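Local coordinates for CELL WALL surface anchor family protein (Streptococcus pneumoniae, PDB 2X9Z) that forms the repeating backbone subunit of the pneumococcal pilus, a surface fibre that probably serves in adhesion, at residues 185-190 against 211-216. The protein carries 1 engineered substitution. Sequence-based numbering, arbitrary orientation.
Sequences NAQAGK and KNTEYK. Engineered in segment 185-190: Ala188 (natural residue Thr).
Both backbone polar atoms of Glu214 are bonded to the turn at 185-190: its O takes the N-H of Ala186 at 2.9 Å, and its N gives a nearly straight bond (177°) to OE1 of Gln187, 3.2 Å away and in the plane of that amide. Gln187, its chain extended beyond CG (chi2 169°), thus offers a side-chain carbonyl as stand-in for a backbone acceptor, one residue before the strand begins at Tyr215. The Ala186 methyl rests on the Glu214 carbonyl, CB to O 3.5 Å. Beside it, the Asn185 and Thr213 side chains cross at about a right angle, ND2 of Asn185 lying 3.7 Å from CG2 of Thr213; Thr213 CG2 also sits over one face of the Tyr215 ring, offset toward the rim.

Further out, Asn185 shapes the turn. With CG anti to the backbone N (chi1 180°), OD1 receives Gln187 N at 2.8 Å in the carbonyl plane, an Asx turn, and Ala188 N from above that plane; Ala188 is an engineered residue. One water bridges Gln187 OE1 and Asn212 O, another joins Ala186 O to Lys216 NZ, which also forms a salt bridge with Glu255. Glu214 OE1 bonds Glu59 N, in the loop after strand 50-57.

The hairpin turn between strands 179-185 and 191-197 is thus fastened to the residue leading into edge strand 215-219, in a region assigned to a Cna-B-like family. Because OE1 accepts from Glu214 N and NE2 donates to Pro129 O, the Gln187 amide has its flip fixed and links that residue to the loop before strand 130-139.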
# COMPACT_ATOMS: atom_id res chain seq x y z
N ASN A 185 3.71 8.34 -10.51
CA ASN A 185 2.37 8.40 -11.07
C ASN A 185 1.62 7.18 -10.54
O ASN A 185 2.01 6.06 -10.83
CB ASN A 185 2.44 8.38 -12.60
CG ASN A 185 1.08 8.44 -13.26
OD1 ASN A 185 0.12 7.81 -12.80
ND2 ASN A 185 0.99 9.17 -14.36
N ALA A 186 0.56 7.40 -9.76
CA ALA A 186 -0.11 6.30 -9.06
C ALA A 186 -0.88 5.41 -10.03
O ALA A 186 -1.19 4.26 -9.72
CB ALA A 186 -1.02 6.83 -7.97
N GLN A 187 -1.19 5.96 -11.20
CA GLN A 187 -2.00 5.22 -12.17
C GLN A 187 -1.13 4.39 -13.09
O GLN A 187 -1.43 3.23 -13.34
CB GLN A 187 -2.90 6.19 -12.95
CG GLN A 187 -3.80 7.01 -12.03
CD GLN A 187 -4.50 8.14 -12.73
OE1 GLN A 187 -4.35 9.31 -12.36
NE2 GLN A 187 -5.28 7.81 -13.75
N ALA A 188 -0.03 4.98 -13.56
CA ALA A 188 0.81 4.34 -14.57
C ALA A 188 2.06 3.66 -14.01
O ALA A 188 2.57 2.71 -14.61
CB ALA A 188 1.20 5.35 -15.65
N GLY A 189 2.57 4.15 -12.89
CA GLY A 189 3.63 3.46 -12.17
C GLY A 189 5.05 3.99 -12.34
O GLY A 189 5.98 3.46 -11.72
N LYS A 190 5.23 5.02 -13.15
CA LYS A 190 6.57 5.55 -13.42
C LYS A 190 6.98 6.67 -12.46
O LYS A 190 6.15 7.45 -12.01
CB LYS A 190 6.64 6.04 -14.87
CG LYS A 190 8.05 6.34 -15.36
CD LYS A 190 8.05 6.57 -16.86
CE LYS A 190 9.42 6.99 -17.37
NZ LYS A 190 9.37 7.28 -18.83
N LYS A 211 -2.63 18.54 -12.72
CA LYS A 211 -3.63 18.67 -11.68
C LYS A 211 -4.69 17.58 -11.73
O LYS A 211 -5.43 17.38 -10.77
CB LYS A 211 -4.30 20.05 -11.73
N ASN A 212 -4.76 16.86 -12.85
CA ASN A 212 -5.75 15.80 -13.04
C ASN A 212 -5.17 14.39 -12.87
O ASN A 212 -5.85 13.40 -13.13
CB ASN A 212 -6.40 15.92 -14.41
CG ASN A 212 -7.16 17.22 -14.57
OD1 ASN A 212 -7.97 17.59 -13.72
ND2 ASN A 212 -6.91 17.93 -15.66
N THR A 213 -3.92 14.31 -12.44
CA THR A 213 -3.26 13.03 -12.26
C THR A 213 -3.04 12.76 -10.78
O THR A 213 -2.69 13.67 -10.02
CB THR A 213 -1.91 12.99 -13.02
OG1 THR A 213 -2.15 13.12 -14.43
CG2 THR A 213 -1.18 11.68 -12.77
N GLU A 214 -3.25 11.52 -10.35
CA GLU A 214 -2.94 11.13 -8.97
C GLU A 214 -1.51 10.64 -8.86
O GLU A 214 -1.07 9.84 -9.67
CB GLU A 214 -3.89 10.04 -8.49
CG GLU A 214 -5.28 10.55 -8.21
CD GLU A 214 -6.16 9.46 -7.65
OE1 GLU A 214 -6.62 8.61 -8.44
OE2 GLU A 214 -6.37 9.44 -6.43
N TYR A 215 -0.81 11.13 -7.84
CA TYR A 215 0.57 10.74 -7.58
C TYR A 215 0.71 10.21 -6.17
O TYR A 215 -0.19 10.37 -5.34
CB TYR A 215 1.51 11.94 -7.72
CG TYR A 215 1.48 12.64 -9.06
CD1 TYR A 215 2.39 12.31 -10.06
CD2 TYR A 215 0.56 13.65 -9.31
CE1 TYR A 215 2.37 12.96 -11.28
CE2 TYR A 215 0.54 14.31 -10.53
CZ TYR A 215 1.45 13.96 -11.51
OH TYR A 215 1.43 14.62 -12.72
N LYS A 216 1.84 9.59 -5.88
CA LYS A 216 2.13 9.11 -4.54
C LYS A 216 3.60 9.34 -4.24
O LYS A 216 4.45 9.12 -5.11
CB LYS A 216 1.77 7.63 -4.40
CG LYS A 216 2.45 6.71 -5.41
CD LYS A 216 1.97 5.25 -5.32
CE LYS A 216 2.73 4.36 -6.30
NZ LYS A 216 2.21 2.96 -6.34
O HOH W 1 2.01 3.36 -9.57
O HOH W 2 -0.44 2.85 -7.38
O HOH W 3 -6.17 11.08 -11.82